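Local coordinates for protein glycoside Hydrolase (Bacteroides plebeius, PDB 5T3B) that probably hydrolyses glycosidic bonds in complex polysaccharides, as a family 50 glycoside hydrolase of a gut bacterium, at residues N304-Y315 with N344-C355; Q189-E198 with Y231-F240. All coordinates share one frame; numbering follows the deposited sequence. Where two conformers were deposited one is given.

Interaction 1: N304-Y315 with N344-C355; sequences NEFAGICAEKYY and NSYIIKAAGKYC. With EDO (1,2-ethanediol), chain L.
Gly308 and Ile347 bring their CA atoms within 4.4 Å of each other, where helices 304-315 and 345-354 run side by side. The helix axes come as close as 7.7 Å. Their directions are nearly parallel, with a signed crossing angle of -19°. The CB of Tyr346 rests on Gly308, where any side chain would collide with it.

Asn344 works in two directions from the N-cap of helix 345-354. Its OD1 accepts from the backbone N of Tyr346, a capping bond. Its ND2 donates to the O of Asn304 at 3.1 Å, nearly straight at 169°. With CG anti to the backbone N (chi1 180°), the amide is carried across to the other helix. The Asn304 carbonyl also accepts from Gly308 N. Beside this cap, a 1,2-ethanediol bonds to the N and OG of Ser345.

The Tyr346 ring lies flat under Glu305, whose CA sits 3.8 Å from the ring centroid in a CH-pi contact. The polar ends have partners outside the two segments: Tyr346 OH bonds to Glu301, and Glu305 forms a salt bridge with Lys289.

Ala307, Ala311, Ile347 and Ala350 form the apolar seam. At its far end, one of two modelled Glu312 conformers takes two donors, both syn but out of the carboxylate plane. In this conformer Tyr354 OH meets Glu312 OE1 at 2.8 Å, and Lys353 NZ meets Glu312 OE2 at 3.1 Å in a salt bridge; neither link need be permanent. Tyr315 closes the seam. Cys355 SG stands over one face of the Tyr315 ring, 3.9 Å from its centroid, a sulfur-aromatic contact. Ala351 CB touches Tyr315 CE2 at 3.5 Å. Tyr315 OH bonds to Ser335.

This is close packing of near-parallel neighbouring helices, consistent with the outer helices of a (beta/alpha)8 barrel as in other family 50 enzymes.

Interaction 2: Q189-E198 with Y231-F240; sequences QAPSFSFLAE and YLNSDAFGMF
Phe193 and Phe237 form an offset stack, with centroids 4.2 Å apart and planes at 10°. Leu232 CD1 covers the opposite face of Phe237, which is thus sandwiched. A second aromatic pair is T-shaped: Tyr231 turns its edge to the face of Phe195, centroids 5.0 Å apart. The Tyr231 CG is anti to its backbone nitrogen (chi1 -167°), which swings the ring toward segment 189-198.

The third face contact is CH-pi. Pro191 CG sits 3.6 Å from the centroid of Phe240, almost directly above it. Met239 CG covers the other face. Replacing Phe240 with alanine would probably open a gap between Pro191 and Met239 and strip Phe193 of a neighbour.

Plain apolar contacts join these rings. Phe193 CZ lies 3.9 Å from Phe240 CE2. Leu232 CD2 meets the edge of Phe195 at CZ, 3.6 Å away.

Polar links are few. One water takes the hydrogen of Ser194 N at 2.9 Å and bonds to Tyr231 OH at 2.8 Å. Within 231-240, Ser234 OG accepts from Ala236 N in an ST turn.

The contact ties the exit of strand 188-190 and the start of helix 195-203 to the end of helix 224-232 and the loop after it. Helix 169-182 touches Pro191 and Phe240, while helix 300-324 packs on Phe195 and Leu232.

The centres of the two interactions lie about 21 Å apart, each about 17 Å from the centre of the chain. They come in series: interaction 2 closes at Phe240 before interaction 1 opens at Asn304. Helix 300-324 connects them. It supplies residues 304-315 to interaction 1, and its later residues Ile318, Ala321 and Val322 pack on Phe195 and Leu232 of interaction 2. The two also touch directly, where Tyr314 CE1 lies 3.7 Å from Leu196 CG. Asp252 is shared, taking bonds from Tyr314 OH and Leu196 N. Interaction 1 joins helix to helix, interaction 2 mostly loops through aromatic rings. The helix thus packs on helix 345-354 and on part of interaction 2.

Interaction 1: N304-Y315 with N344-C355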
loop_
_atom_site.group_PDB
_atom_site.type_symbol
_atom_site.label_atom_id
_atom_site.label_comp_id
_atom_site.label_asym_id
_atom_site.label_seq_id
_atom_site.Cartn_x
_atom_site.Cartn_y
_atom_site.Cartn_z
ATOM N N ASN A 304 -20.565 -7.600 -8.540
ATOM C CA ASN A 304 -19.219 -7.178 -8.845
ATOM C C ASN A 304 -19.241 -6.026 -9.806
ATOM O O ASN A 304 -18.471 -5.064 -9.628
ATOM C CB ASN A 304 -18.385 -8.333 -9.359
ATOM C CG ASN A 304 -18.069 -9.331 -8.282
ATOM O OD1 ASN A 304 -18.237 -9.074 -7.082
ATOM N ND2 ASN A 304 -17.754 -10.527 -8.706
ATOM N N GLU A 305 -20.083 -6.085 -10.850
ATOM C CA GLU A 305 -20.225 -4.977 -11.762
ATOM C C GLU A 305 -20.702 -3.713 -11.088
ATOM O O GLU A 305 -20.171 -2.623 -11.329
ATOM C CB GLU A 305 -21.179 -5.344 -12.902
ATOM C CG GLU A 305 -21.196 -4.273 -13.960
ATOM C CD GLU A 305 -22.072 -4.604 -15.152
ATOM O OE1 GLU A 305 -22.616 -5.728 -15.209
ATOM O OE2 GLU A 305 -22.240 -3.693 -16.022
ATOM N N PHE A 306 -21.694 -3.848 -10.212
ATOM C CA PHE A 306 -22.204 -2.682 -9.494
ATOM C C PHE A 306 -21.124 -2.044 -8.614
ATOM O O PHE A 306 -20.994 -0.827 -8.576
ATOM C CB PHE A 306 -23.455 -3.028 -8.668
ATOM C CG PHE A 306 -24.002 -1.871 -7.919
ATOM C CD1 PHE A 306 -24.660 -0.868 -8.575
ATOM C CD2 PHE A 306 -23.788 -1.761 -6.574
ATOM C CE1 PHE A 306 -25.108 0.246 -7.858
ATOM C CE2 PHE A 306 -24.183 -0.657 -5.861
ATOM C CZ PHE A 306 -24.896 0.342 -6.484
ATOM N N ALA A 307 -20.369 -2.893 -7.889
ATOM C CA ALA A 307 -19.265 -2.380 -7.115
ATOM C C ALA A 307 -18.268 -1.601 -7.991
ATOM O O ALA A 307 -17.703 -0.599 -7.581
ATOM C CB ALA A 307 -18.601 -3.538 -6.354
ATOM N N GLY A 308 -18.008 -2.112 -9.197
ATOM C CA GLY A 308 -17.189 -1.420 -10.170
ATOM C C GLY A 308 -17.712 -0.048 -10.562
ATOM O O GLY A 308 -16.945 0.883 -10.760
ATOM N N ILE A 309 -19.035 0.080 -10.738
ATOM C CA ILE A 309 -19.661 1.370 -11.028
ATOM C C ILE A 309 -19.446 2.332 -9.874
ATOM O O ILE A 309 -19.083 3.505 -10.072
ATOM C CB ILE A 309 -21.186 1.225 -11.345
ATOM C CG1 ILE A 309 -21.320 0.514 -12.697
ATOM C CG2 ILE A 309 -21.865 2.564 -11.283
ATOM C CD1 ILE A 309 -22.689 0.019 -12.933
ATOM N N CYS A 310 -19.591 1.830 -8.660
ATOM C CA CYS A 310 -19.307 2.642 -7.491
ATOM C C CYS A 310 -17.859 3.136 -7.481
ATOM O O CYS A 310 -17.556 4.297 -7.244
ATOM C CB CYS A 310 -19.576 1.826 -6.197
ATOM S SG CYS A 310 -21.257 1.388 -5.895
ATOM N N ALA A 311 -16.940 2.211 -7.797
ATOM C CA ALA A 311 -15.544 2.536 -7.870
ATOM C C ALA A 311 -15.259 3.543 -8.943
ATOM O O ALA A 311 -14.426 4.455 -8.757
ATOM C CB ALA A 311 -14.694 1.283 -8.014
ATOM N N GLU A 312 -15.893 3.370 -10.104
ATOM C CA GLU A 312 -15.734 4.340 -11.190
ATOM C C GLU A 312 -16.135 5.749 -10.754
ATOM O O GLU A 312 -15.377 6.709 -10.976
ATOM C CB GLU A 312 -16.563 3.884 -12.415
ATOM C CG GLU A 312 -16.799 4.958 -13.434
ATOM C CD GLU A 312 -15.738 5.026 -14.495
ATOM O OE1 GLU A 312 -15.689 6.112 -15.146
ATOM O OE2 GLU A 312 -15.004 4.001 -14.672
ATOM N N LYS A 313 -17.284 5.881 -10.087
ATOM C CA LYS A 313 -17.742 7.191 -9.666
ATOM C C LYS A 313 -16.820 7.787 -8.578
ATOM O O LYS A 313 -16.601 8.993 -8.520
ATOM C CB LYS A 313 -19.190 7.149 -9.186
ATOM C CG LYS A 313 -20.176 6.877 -10.297
ATOM C CD LYS A 313 -21.577 7.107 -9.788
ATOM C CE LYS A 313 -21.899 8.579 -9.715
ATOM N NZ LYS A 313 -21.867 9.368 -11.021
ATOM N N TYR A 314 -16.291 6.905 -7.719
ATOM C CA TYR A 314 -15.378 7.307 -6.667
ATOM C C TYR A 314 -14.052 7.827 -7.250
ATOM O O TYR A 314 -13.663 8.972 -7.039
ATOM C CB TYR A 314 -15.206 6.125 -5.718
ATOM C CG TYR A 314 -14.267 6.424 -4.593
ATOM C CD1 TYR A 314 -14.692 7.142 -3.483
ATOM C CD2 TYR A 314 -12.922 6.066 -4.668
ATOM C CE1 TYR A 314 -13.826 7.462 -2.448
ATOM C CE2 TYR A 314 -12.067 6.367 -3.621
ATOM C CZ TYR A 314 -12.502 7.114 -2.564
ATOM O OH TYR A 314 -11.638 7.406 -1.546
ATOM N N TYR A 315 -13.355 6.927 -7.959
ATOM C CA TYR A 315 -12.029 7.250 -8.432
ATOM C C TYR A 315 -12.027 8.366 -9.471
ATOM O O TYR A 315 -11.113 9.209 -9.459
ATOM C CB TYR A 315 -11.355 6.008 -9.000
ATOM C CG TYR A 315 -10.958 4.930 -7.992
ATOM C CD1 TYR A 315 -10.221 5.231 -6.837
ATOM C CD2 TYR A 315 -11.310 3.619 -8.215
ATOM C CE1 TYR A 315 -9.804 4.212 -6.013
ATOM C CE2 TYR A 315 -10.883 2.611 -7.387
ATOM C CZ TYR A 315 -10.149 2.920 -6.277
ATOM O OH TYR A 315 -9.745 1.873 -5.429
ATOM N N ASN A 344 -11.759 -7.970 -7.374
ATOM C CA ASN A 344 -12.869 -7.671 -8.300
ATOM C C ASN A 344 -12.350 -6.960 -9.509
ATOM O O ASN A 344 -11.971 -5.796 -9.419
ATOM C CB ASN A 344 -13.907 -6.837 -7.536
ATOM C CG ASN A 344 -15.112 -6.447 -8.357
ATOM O OD1 ASN A 344 -15.110 -6.556 -9.562
ATOM N ND2 ASN A 344 -16.138 -5.949 -7.706
ATOM N N SER A 345 -12.364 -7.630 -10.666
ATOM C CA SER A 345 -11.820 -7.082 -11.870
ATOM C C SER A 345 -12.479 -5.776 -12.262
ATOM O O SER A 345 -11.850 -4.964 -12.900
ATOM C CB SER A 345 -11.907 -8.065 -13.027
ATOM O OG SER A 345 -13.234 -8.442 -13.291
ATOM N N TYR A 346 -13.780 -5.606 -11.935
ATOM C CA TYR A 346 -14.430 -4.362 -12.293
ATOM C C TYR A 346 -13.891 -3.167 -11.519
ATOM O O TYR A 346 -13.844 -2.043 -12.017
ATOM C CB TYR A 346 -15.946 -4.418 -12.117
ATOM C CG TYR A 346 -16.631 -5.406 -13.030
ATOM C CD1 TYR A 346 -17.021 -5.017 -14.306
ATOM C CD2 TYR A 346 -16.933 -6.675 -12.622
ATOM C CE1 TYR A 346 -17.684 -5.899 -15.134
ATOM C CE2 TYR A 346 -17.622 -7.560 -13.427
ATOM C CZ TYR A 346 -17.968 -7.175 -14.691
ATOM O OH TYR A 346 -18.621 -8.052 -15.489
ATOM N N ILE A 347 -13.525 -3.404 -10.257
ATOM C CA ILE A 347 -12.952 -2.337 -9.423
ATOM C C ILE A 347 -11.524 -2.029 -9.905
ATOM O O ILE A 347 -11.136 -0.876 -10.017
ATOM C CB ILE A 347 -12.972 -2.727 -7.958
ATOM C CG1 ILE A 347 -14.404 -2.779 -7.446
ATOM C CG2 ILE A 347 -12.147 -1.769 -7.101
ATOM C CD1 ILE A 347 -14.548 -3.238 -6.047
ATOM N N ILE A 348 -10.764 -3.077 -10.180
ATOM C CA ILE A 348 -9.406 -2.884 -10.703
ATOM C C ILE A 348 -9.451 -2.121 -12.035
ATOM O O ILE A 348 -8.600 -1.266 -12.271
ATOM C CB ILE A 348 -8.623 -4.181 -10.811
ATOM C CG1 ILE A 348 -8.499 -4.865 -9.439
ATOM C CG2 ILE A 348 -7.224 -3.978 -11.371
ATOM C CD1 ILE A 348 -7.661 -4.154 -8.386
ATOM N N LYS A 349 -10.425 -2.437 -12.917
ATOM C CA LYS A 349 -10.578 -1.694 -14.149
ATOM C C LYS A 349 -10.812 -0.230 -13.894
ATOM O O LYS A 349 -10.167 0.658 -14.511
ATOM C CB LYS A 349 -11.681 -2.280 -14.986
ATOM C CG LYS A 349 -11.820 -1.540 -16.310
ATOM C CD LYS A 349 -12.792 -2.313 -17.207
ATOM C CE LYS A 349 -12.895 -1.616 -18.563
ATOM N NZ LYS A 349 -14.200 -0.939 -18.662
ATOM N N ALA A 350 -11.738 0.067 -12.981
ATOM C CA ALA A 350 -11.975 1.467 -12.634
ATOM C C ALA A 350 -10.731 2.171 -12.083
ATOM O O ALA A 350 -10.388 3.284 -12.449
ATOM C CB ALA A 350 -13.134 1.547 -11.665
ATOM N N ALA A 351 -10.070 1.512 -11.141
ATOM C CA ALA A 351 -8.886 2.087 -10.529
ATOM C C ALA A 351 -7.807 2.315 -11.569
ATOM O O ALA A 351 -7.140 3.342 -11.504
ATOM C CB ALA A 351 -8.378 1.181 -9.450
ATOM N N GLY A 352 -7.650 1.397 -12.543
ATOM C CA GLY A 352 -6.615 1.637 -13.566
ATOM C C GLY A 352 -6.878 2.818 -14.462
ATOM O O GLY A 352 -5.924 3.382 -14.976
ATOM N N LYS A 353 -8.130 3.170 -14.632
ATOM C CA LYS A 353 -8.497 4.313 -15.524
ATOM C C LYS A 353 -8.198 5.607 -14.848
ATOM O O LYS A 353 -7.922 6.607 -15.513
ATOM C CB LYS A 353 -9.982 4.264 -15.878
ATOM C CG LYS A 353 -10.312 3.176 -16.827
ATOM C CD LYS A 353 -11.865 3.116 -17.016
ATOM C CE LYS A 353 -12.510 4.356 -17.532
ATOM N NZ LYS A 353 -14.013 4.089 -17.641
ATOM N N TYR A 354 -8.227 5.665 -13.522
ATOM C CA TYR A 354 -8.188 6.949 -12.752
ATOM C C TYR A 354 -7.062 7.142 -11.776
ATOM O O TYR A 354 -6.587 8.236 -11.542
ATOM C CB TYR A 354 -9.586 7.179 -12.112
ATOM C CG TYR A 354 -10.665 7.270 -13.097
ATOM C CD1 TYR A 354 -10.709 8.396 -13.962
ATOM C CD2 TYR A 354 -11.592 6.291 -13.279
ATOM C CE1 TYR A 354 -11.716 8.544 -14.894
ATOM C CE2 TYR A 354 -12.587 6.411 -14.265
ATOM C CZ TYR A 354 -12.565 7.541 -15.111
ATOM O OH TYR A 354 -13.547 7.764 -16.043
ATOM N N CYS A 355 -6.601 6.101 -11.175
ATOM C CA CYS A 355 -5.524 6.183 -10.218
ATOM C C CYS A 355 -4.200 6.277 -10.987
ATOM O O CYS A 355 -4.014 5.619 -12.009
ATOM C CB CYS A 355 -5.476 4.978 -9.294
ATOM S SG CYS A 355 -6.889 4.747 -8.249
HETATM C C1 EDO L . -15.572 -9.854 -11.545
HETATM O O1 EDO L . -15.187 -10.536 -12.735
HETATM C C2 EDO L . -14.882 -10.628 -10.468
HETATM O O2 EDO L . -13.496 -10.358 -10.466
#

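Interaction 2: Q189-E198 with Y231-F240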
loop_
_atom_site.group_PDB
_atom_site.type_symbol
_atom_site.label_atom_id
_atom_site.label_comp_id
_atom_site.label_asym_id
_atom_site.label_seq_id
_atom_site.Cartn_x
_atom_site.Cartn_y
_atom_site.Cartn_z
ATOM N N GLN A 189 6.841 11.572 1.510
ATOM C CA GLN A 189 5.601 11.238 2.237
ATOM C C GLN A 189 4.437 11.022 1.310
ATOM O O GLN A 189 4.310 11.680 0.265
ATOM C CB GLN A 189 5.300 12.214 3.358
ATOM C CG GLN A 189 4.996 13.563 2.908
ATOM C CD GLN A 189 4.690 14.617 4.022
ATOM O OE1 GLN A 189 4.303 14.316 5.227
ATOM N NE2 GLN A 189 4.820 15.791 3.661
ATOM N N ALA A 190 3.550 10.141 1.737
ATOM C CA ALA A 190 2.305 9.893 1.029
ATOM C C ALA A 190 1.154 9.917 2.048
ATOM O O ALA A 190 0.912 8.894 2.731
ATOM C CB ALA A 190 2.310 8.590 0.304
ATOM N N PRO A 191 0.529 11.071 2.278
ATOM C CA PRO A 191 -0.527 11.174 3.276
ATOM C C PRO A 191 -1.752 10.433 2.895
ATOM O O PRO A 191 -2.053 10.229 1.708
ATOM C CB PRO A 191 -0.833 12.664 3.374
ATOM C CG PRO A 191 -0.477 13.133 1.988
ATOM C CD PRO A 191 0.772 12.363 1.619
ATOM N N SER A 192 -2.495 10.002 3.905
ATOM C CA SER A 192 -3.809 9.367 3.749
ATOM C C SER A 192 -4.904 10.287 4.223
ATOM O O SER A 192 -4.697 11.108 5.157
ATOM C CB SER A 192 -3.816 8.014 4.451
ATOM O OG SER A 192 -3.509 8.189 5.848
ATOM N N PHE A 193 -6.012 10.257 3.506
ATOM C CA PHE A 193 -7.214 11.030 3.751
ATOM C C PHE A 193 -8.392 10.071 3.905
ATOM O O PHE A 193 -8.301 8.866 3.715
ATOM C CB PHE A 193 -7.457 11.994 2.587
ATOM C CG PHE A 193 -6.399 13.072 2.470
ATOM C CD1 PHE A 193 -5.197 12.849 1.821
ATOM C CD2 PHE A 193 -6.590 14.308 3.007
ATOM C CE1 PHE A 193 -4.243 13.829 1.710
ATOM C CE2 PHE A 193 -5.654 15.292 2.874
ATOM C CZ PHE A 193 -4.463 15.045 2.265
ATOM N N SER A 194 -9.533 10.661 4.269
ATOM C CA SER A 194 -10.807 9.963 4.472
ATOM C C SER A 194 -11.904 10.700 3.690
ATOM O O SER A 194 -12.752 11.385 4.274
ATOM C CB SER A 194 -11.144 9.894 5.949
ATOM O OG SER A 194 -10.163 9.190 6.669
ATOM N N PHE A 195 -11.868 10.591 2.356
ATOM C CA PHE A 195 -12.734 11.430 1.538
ATOM C C PHE A 195 -14.233 11.171 1.813
ATOM O O PHE A 195 -15.015 12.125 1.890
ATOM C CB PHE A 195 -12.463 11.247 0.055
ATOM C CG PHE A 195 -11.365 12.095 -0.515
ATOM C CD1 PHE A 195 -10.137 12.236 0.094
ATOM C CD2 PHE A 195 -11.539 12.747 -1.732
ATOM C CE1 PHE A 195 -9.115 12.976 -0.461
ATOM C CE2 PHE A 195 -10.551 13.520 -2.261
ATOM C CZ PHE A 195 -9.297 13.590 -1.681
ATOM N N LEU A 196 -14.635 9.911 1.902
ATOM C CA LEU A 196 -16.065 9.657 2.032
ATOM C C LEU A 196 -16.629 10.238 3.346
ATOM O O LEU A 196 -17.693 10.876 3.362
ATOM C CB LEU A 196 -16.348 8.166 1.910
ATOM C CG LEU A 196 -16.114 7.622 0.497
ATOM C CD1 LEU A 196 -15.952 6.126 0.502
ATOM C CD2 LEU A 196 -17.229 8.021 -0.440
ATOM N N ALA A 197 -15.884 10.033 4.435
ATOM C CA ALA A 197 -16.259 10.603 5.731
ATOM C C ALA A 197 -16.281 12.094 5.695
ATOM O O ALA A 197 -17.174 12.732 6.298
ATOM C CB ALA A 197 -15.372 10.081 6.841
ATOM N N GLU A 198 -15.269 12.722 5.053
ATOM C CA GLU A 198 -15.239 14.166 5.012
ATOM C C GLU A 198 -16.426 14.725 4.194
ATOM O O GLU A 198 -16.959 15.803 4.521
ATOM C CB GLU A 198 -13.898 14.666 4.520
ATOM C CG GLU A 198 -12.822 14.442 5.565
ATOM C CD GLU A 198 -12.953 15.290 6.832
ATOM O OE1 GLU A 198 -13.661 16.224 6.842
ATOM O OE2 GLU A 198 -12.285 15.010 7.833
ATOM N N TYR A 231 -12.408 19.996 -2.168
ATOM C CA TYR A 231 -11.534 19.451 -1.125
ATOM C C TYR A 231 -10.098 19.471 -1.595
ATOM O O TYR A 231 -9.211 19.848 -0.840
ATOM C CB TYR A 231 -12.012 18.054 -0.760
ATOM C CG TYR A 231 -11.375 17.528 0.522
ATOM C CD1 TYR A 231 -11.527 18.181 1.731
ATOM C CD2 TYR A 231 -10.666 16.331 0.523
ATOM C CE1 TYR A 231 -10.976 17.669 2.926
ATOM C CE2 TYR A 231 -10.097 15.822 1.678
ATOM C CZ TYR A 231 -10.268 16.467 2.863
ATOM O OH TYR A 231 -9.737 15.981 4.015
ATOM N N LEU A 232 -9.824 19.112 -2.844
ATOM C CA LEU A 232 -8.464 19.182 -3.363
ATOM C C LEU A 232 -7.841 20.555 -3.324
ATOM O O LEU A 232 -6.656 20.668 -3.174
ATOM C CB LEU A 232 -8.344 18.655 -4.792
ATOM C CG LEU A 232 -7.923 17.172 -4.922
ATOM C CD1 LEU A 232 -6.463 16.987 -4.555
ATOM C CD2 LEU A 232 -8.813 16.214 -4.161
ATOM N N ASN A 233 -8.704 21.566 -3.457
ATOM C CA ASN A 233 -8.254 22.961 -3.398
ATOM C C ASN A 233 -8.281 23.603 -2.013
ATOM O O ASN A 233 -7.945 24.769 -1.868
ATOM C CB ASN A 233 -9.006 23.787 -4.457
ATOM C CG ASN A 233 -8.305 23.796 -5.775
ATOM O OD1 ASN A 233 -7.240 23.210 -5.964
ATOM N ND2 ASN A 233 -8.919 24.469 -6.741
ATOM N N SER A 234 -8.628 22.804 -0.999
ATOM C CA SER A 234 -8.765 23.303 0.330
ATOM C C SER A 234 -7.467 23.242 1.098
ATOM O O SER A 234 -6.469 22.644 0.670
ATOM C CB SER A 234 -9.850 22.503 1.048
ATOM O OG SER A 234 -9.363 21.268 1.505
ATOM N N ASP A 235 -7.541 23.723 2.338
ATOM C CA ASP A 235 -6.402 23.707 3.251
ATOM C C ASP A 235 -5.976 22.287 3.619
ATOM O O ASP A 235 -4.831 22.061 4.059
ATOM C CB ASP A 235 -6.701 24.523 4.546
ATOM C CG ASP A 235 -6.743 26.035 4.339
ATOM O OD1 ASP A 235 -6.215 26.564 3.310
ATOM O OD2 ASP A 235 -7.277 26.735 5.276
ATOM N N ALA A 236 -6.838 21.310 3.391
ATOM C CA ALA A 236 -6.437 19.897 3.684
ATOM C C ALA A 236 -5.249 19.436 2.829
ATOM O O ALA A 236 -4.461 18.573 3.266
ATOM C CB ALA A 236 -7.634 19.014 3.440
ATOM N N PHE A 237 -5.110 20.041 1.659
ATOM C CA PHE A 237 -4.041 19.782 0.772
ATOM C C PHE A 237 -2.937 20.877 0.729
ATOM O O PHE A 237 -2.017 20.791 -0.039
ATOM C CB PHE A 237 -4.502 19.438 -0.653
ATOM C CG PHE A 237 -5.083 18.063 -0.782
ATOM C CD1 PHE A 237 -4.298 17.041 -1.247
ATOM C CD2 PHE A 237 -6.355 17.758 -0.402
ATOM C CE1 PHE A 237 -4.761 15.750 -1.315
ATOM C CE2 PHE A 237 -6.840 16.473 -0.481
ATOM C CZ PHE A 237 -6.047 15.464 -0.927
ATOM N N GLY A 238 -3.058 21.862 1.604
ATOM C CA GLY A 238 -2.180 23.025 1.547
ATOM C C GLY A 238 -0.711 22.726 1.653
ATOM O O GLY A 238 0.072 23.242 0.885
ATOM N N MET A 239 -0.358 21.809 2.544
ATOM C CA MET A 239 1.080 21.505 2.680
ATOM C C MET A 239 1.615 20.493 1.661
ATOM O O MET A 239 2.813 20.273 1.546
ATOM C CB MET A 239 1.411 21.047 4.088
ATOM C CG MET A 239 0.892 19.701 4.447
ATOM S SD MET A 239 1.509 19.122 6.110
ATOM C CE MET A 239 0.999 20.356 7.119
ATOM N N PHE A 240 0.699 19.893 0.906
ATOM C CA PHE A 240 1.046 18.828 0.002
ATOM C C PHE A 240 1.115 19.247 -1.457
ATOM O O PHE A 240 1.900 18.705 -2.249
ATOM C CB PHE A 240 0.122 17.645 0.144
ATOM C CG PHE A 240 0.035 17.106 1.547
ATOM C CD1 PHE A 240 1.182 16.610 2.195
ATOM C CD2 PHE A 240 -1.123 17.140 2.282
ATOM C CE1 PHE A 240 1.118 16.128 3.505
ATOM C CE2 PHE A 240 -1.183 16.631 3.577
ATOM C CZ PHE A 240 -0.055 16.136 4.178
HETATM O O HOH W 1 -9.532 13.388 5.153
#